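Local coordinates for protein beta-agarase D (Zobellia galactanivorans, PDB 4ASM) that cleaves the beta-1,4-linkages of agarose at random as a secreted endo-acting glycoside hydrolase of family 16, retaining the anomeric configuration, through the catalytic domain described here, at residues Met142-Ile150 / Asp327-Pro338. Sequence-based numbering, arbitrary orientation.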
loop_
_atom_site.group_PDB
_atom_site.type_symbol
_atom_site.label_atom_id
_atom_site.label_comp_id
_atom_site.label_asym_id
_atom_site.label_seq_id
_atom_site.Cartn_x
_atom_site.Cartn_y
_atom_site.Cartn_z
ATOM N N MET A 142 -8.989 -4.980 -7.445
ATOM C CA MET A 142 -9.933 -6.089 -7.342
ATOM C C MET A 142 -11.320 -5.618 -6.952
ATOM O O MET A 142 -11.475 -4.853 -5.994
ATOM C CB MET A 142 -9.496 -7.114 -6.322
ATOM C CG MET A 142 -8.265 -7.838 -6.668
ATOM S SD MET A 142 -8.042 -9.257 -5.547
ATOM C CE MET A 142 -7.886 -8.320 -4.022
ATOM N N ASN A 143 -12.318 -6.139 -7.664
ATOM C CA ASN A 143 -13.715 -5.939 -7.297
ATOM C C ASN A 143 -14.099 -6.885 -6.149
ATOM O O ASN A 143 -14.924 -7.792 -6.296
ATOM C CB ASN A 143 -14.628 -6.149 -8.507
ATOM C CG ASN A 143 -16.034 -5.708 -8.221
ATOM O OD1 ASN A 143 -16.256 -4.833 -7.381
ATOM N ND2 ASN A 143 -16.994 -6.327 -8.883
ATOM N N SER A 144 -13.456 -6.658 -5.009
ATOM C CA SER A 144 -13.494 -7.544 -3.845
ATOM C C SER A 144 -13.365 -6.698 -2.603
ATOM O O SER A 144 -12.796 -5.615 -2.647
ATOM C CB SER A 144 -12.294 -8.489 -3.876
ATOM O OG SER A 144 -12.302 -9.398 -2.796
ATOM N N THR A 145 -13.893 -7.203 -1.488
ATOM C CA THR A 145 -13.724 -6.518 -0.212
ATOM C C THR A 145 -12.320 -6.732 0.370
ATOM O O THR A 145 -11.971 -6.110 1.370
ATOM C CB THR A 145 -14.760 -6.981 0.808
ATOM O OG1 THR A 145 -14.574 -8.383 1.030
ATOM C CG2 THR A 145 -16.169 -6.766 0.254
ATOM N N LEU A 146 -11.543 -7.634 -0.235
ATOM C CA LEU A 146 -10.121 -7.811 0.112
ATOM C C LEU A 146 -9.293 -6.599 -0.263
ATOM O O LEU A 146 -9.692 -5.786 -1.100
ATOM C CB LEU A 146 -9.540 -9.012 -0.644
ATOM C CG LEU A 146 -10.149 -10.356 -0.279
ATOM C CD1 LEU A 146 -9.699 -11.398 -1.286
ATOM C CD2 LEU A 146 -9.794 -10.785 1.136
ATOM N N ALA A 147 -8.112 -6.503 0.354
ATOM C CA ALA A 147 -7.185 -5.406 0.081
ATOM C C ALA A 147 -6.346 -5.694 -1.162
ATOM O O ALA A 147 -5.707 -6.761 -1.258
ATOM C CB ALA A 147 -6.264 -5.189 1.278
ATOM N N SER A 148 -6.380 -4.744 -2.099
ATOM C CA SER A 148 -5.457 -4.686 -3.239
ATOM C C SER A 148 -4.294 -3.814 -2.799
ATOM O O SER A 148 -4.491 -2.615 -2.516
ATOM C CB SER A 148 -6.161 -4.058 -4.442
ATOM O OG SER A 148 -7.240 -4.872 -4.886
ATOM N N ASP A 149 -3.097 -4.411 -2.707
ATOM C CA ASP A 149 -1.941 -3.753 -2.069
ATOM C C ASP A 149 -0.728 -3.656 -2.972
ATOM O O ASP A 149 -0.291 -4.669 -3.560
ATOM C CB ASP A 149 -1.477 -4.517 -0.812
ATOM C CG ASP A 149 -2.532 -4.607 0.275
ATOM O OD1 ASP A 149 -3.308 -3.651 0.471
ATOM O OD2 ASP A 149 -2.531 -5.667 0.978
ATOM N N ILE A 150 -0.167 -2.448 -3.069
ATOM C CA ILE A 150 1.149 -2.238 -3.682
ATOM C C ILE A 150 1.900 -1.376 -2.699
ATOM O O ILE A 150 1.430 -0.296 -2.328
ATOM C CB ILE A 150 1.056 -1.519 -5.039
ATOM C CG1 ILE A 150 0.192 -2.342 -6.003
ATOM C CG2 ILE A 150 2.455 -1.262 -5.577
ATOM C CD1 ILE A 150 -0.061 -1.681 -7.358
ATOM N N ASP A 327 -6.510 -10.363 3.347
ATOM C CA ASP A 327 -7.715 -10.376 4.163
ATOM C C ASP A 327 -7.286 -9.908 5.558
ATOM O O ASP A 327 -6.794 -10.690 6.371
ATOM C CB ASP A 327 -8.270 -11.810 4.200
ATOM C CG ASP A 327 -9.698 -11.884 4.706
ATOM O OD1 ASP A 327 -10.155 -10.921 5.346
ATOM O OD2 ASP A 327 -10.357 -12.925 4.483
ATOM N N GLN A 328 -7.435 -8.615 5.821
ATOM C CA GLN A 328 -6.908 -8.033 7.073
ATOM C C GLN A 328 -7.805 -8.317 8.267
ATOM O O GLN A 328 -9.019 -8.506 8.120
ATOM C CB GLN A 328 -6.637 -6.537 6.891
ATOM C CG GLN A 328 -5.612 -6.312 5.771
ATOM C CD GLN A 328 -5.316 -4.856 5.466
ATOM O OE1 GLN A 328 -4.361 -4.531 4.733
ATOM N NE2 GLN A 328 -6.135 -3.981 5.981
ATOM N N SER A 329 -7.221 -8.330 9.467
ATOM C CA SER A 329 -7.966 -8.687 10.659
ATOM C C SER A 329 -9.222 -7.865 10.867
ATOM O O SER A 329 -10.271 -8.423 11.170
ATOM C CB SER A 329 -7.079 -8.579 11.903
ATOM O OG SER A 329 -5.945 -9.408 11.784
ATOM N N TRP A 330 -9.119 -6.543 10.714
ATOM C CA TRP A 330 -10.281 -5.668 10.979
ATOM C C TRP A 330 -11.442 -5.950 10.012
ATOM O O TRP A 330 -12.621 -5.983 10.417
ATOM C CB TRP A 330 -9.866 -4.175 10.978
ATOM C CG TRP A 330 -9.501 -3.626 9.608
ATOM C CD1 TRP A 330 -8.439 -3.975 8.838
ATOM C CD2 TRP A 330 -10.240 -2.657 8.857
ATOM N NE1 TRP A 330 -8.445 -3.263 7.656
ATOM C CE2 TRP A 330 -9.549 -2.450 7.642
ATOM C CE3 TRP A 330 -11.427 -1.939 9.102
ATOM C CZ2 TRP A 330 -10.003 -1.558 6.666
ATOM C CZ3 TRP A 330 -11.873 -1.052 8.137
ATOM C CH2 TRP A 330 -11.166 -0.877 6.926
ATOM N N GLN A 331 -11.112 -6.172 8.740
ATOM C CA GLN A 331 -12.128 -6.501 7.758
ATOM C C GLN A 331 -12.753 -7.857 8.073
ATOM O O GLN A 331 -13.976 -8.003 8.035
ATOM C CB GLN A 331 -11.511 -6.509 6.348
ATOM C CG GLN A 331 -11.176 -5.127 5.764
ATOM C CD GLN A 331 -12.421 -4.365 5.287
ATOM O OE1 GLN A 331 -12.705 -4.262 4.073
ATOM N NE2 GLN A 331 -13.141 -3.828 6.228
ATOM N N ALA A 332 -11.918 -8.850 8.374
ATOM C CA ALA A 332 -12.390 -10.209 8.619
ATOM C C ALA A 332 -13.260 -10.289 9.871
ATOM O O ALA A 332 -14.305 -10.958 9.867
ATOM C CB ALA A 332 -11.210 -11.164 8.697
ATOM N N GLU A 333 -12.836 -9.606 10.938
ATOM C CA GLU A 333 -13.616 -9.621 12.178
ATOM C C GLU A 333 -15.026 -9.067 11.934
ATOM O O GLU A 333 -16.011 -9.596 12.479
ATOM C CB GLU A 333 -12.901 -8.826 13.263
ATOM C CG GLU A 333 -13.688 -8.775 14.584
ATOM C CD GLU A 333 -12.902 -8.234 15.763
ATOM O OE1 GLU A 333 -11.675 -8.074 15.659
ATOM O OE2 GLU A 333 -13.538 -7.986 16.810
ATOM N N ALA A 334 -15.096 -8.017 11.111
ATOM C CA ALA A 334 -16.349 -7.333 10.798
ATOM C C ALA A 334 -17.174 -8.066 9.731
ATOM O O ALA A 334 -18.263 -7.598 9.371
ATOM C CB ALA A 334 -16.054 -5.903 10.330
ATOM N N TYR A 335 -16.674 -9.197 9.237
ATOM C CA TYR A 335 -17.329 -9.986 8.172
ATOM C C TYR A 335 -17.410 -9.219 6.859
ATOM O O TYR A 335 -18.237 -9.524 5.982
ATOM C CB TYR A 335 -18.713 -10.492 8.602
ATOM C CG TYR A 335 -18.637 -11.516 9.715
ATOM C CD1 TYR A 335 -18.331 -12.851 9.429
ATOM C CD2 TYR A 335 -18.849 -11.151 11.034
ATOM C CE1 TYR A 335 -18.257 -13.784 10.436
ATOM C CE2 TYR A 335 -18.760 -12.095 12.065
ATOM C CZ TYR A 335 -18.466 -13.403 11.754
ATOM O OH TYR A 335 -18.385 -14.353 12.771
ATOM N N ARG A 336 -16.563 -8.206 6.717
ATOM C CA ARG A 336 -16.483 -7.523 5.431
ATOM C C ARG A 336 -15.707 -8.306 4.370
ATOM O O ARG A 336 -15.882 -8.030 3.190
ATOM C CB ARG A 336 -16.028 -6.065 5.563
ATOM C CG ARG A 336 -17.137 -5.175 6.164
ATOM C CD ARG A 336 -16.810 -3.687 6.018
ATOM N NE ARG A 336 -15.649 -3.393 6.841
ATOM C CZ ARG A 336 -15.699 -3.033 8.124
ATOM N NH1 ARG A 336 -16.866 -2.873 8.762
ATOM N NH2 ARG A 336 -14.570 -2.835 8.768
ATOM N N SER A 337 -14.919 -9.314 4.784
ATOM C CA SER A 337 -14.215 -10.255 3.876
ATOM C C SER A 337 -15.168 -10.940 2.927
ATOM O O SER A 337 -16.349 -11.072 3.249
ATOM C CB SER A 337 -13.592 -11.444 4.626
ATOM O OG SER A 337 -12.929 -11.126 5.814
ATOM N N PRO A 338 -14.649 -11.456 1.802
ATOM C CA PRO A 338 -15.517 -12.072 0.783
ATOM C C PRO A 338 -16.395 -13.197 1.295
ATOM O O PRO A 338 -15.996 -13.949 2.190
ATOM C CB PRO A 338 -14.527 -12.606 -0.247
ATOM C CG PRO A 338 -13.372 -11.654 -0.135
ATOM C CD PRO A 338 -13.244 -11.428 1.349
HETATM O O HOH W 1 -11.088 -8.221 3.486
#
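Asp327 OD1 receives the hydroxyl of Ser337 at 2.8 Å on its syn lone pair and, weakly, a water that also donates to Thr145 O at 3.1 Å, so one oxygen ties the two ends of 327-338 together and links them to the facing loop. An acid suits this place because its second oxygen, OD2, pairs with the hydroxyl of Thr118. Asp327 CB lies 3.6 Å from Leu146 CD2. The branched end of Leu146 meets the ring of Pro338 at about a right angle, with CG 3.5 Å from Pro338 CG, a tight fit. Thr145 OG1 points to Arg336 O, though the shortness of that bond is doubtful because the oxygen is crowded in the model; Pro338 N, having no hydrogen, lies 3.2 Å from Thr145 OG1 without bonding it. Ser144 OG accepts from Leu146 N in an ST turn that shapes the loop. Helix 329-333 ends in a Schellman motif at Tyr335, which turns the chain back. The contact thus fastens a short helical excursion after strand 320-326 onto the loop leading into its antiparallel neighbour, strand 147-153, in the GH16 beta-sandwich; Gln328, on the cleft side, lies next to Glu165 and Glu326, probably substrate-binding.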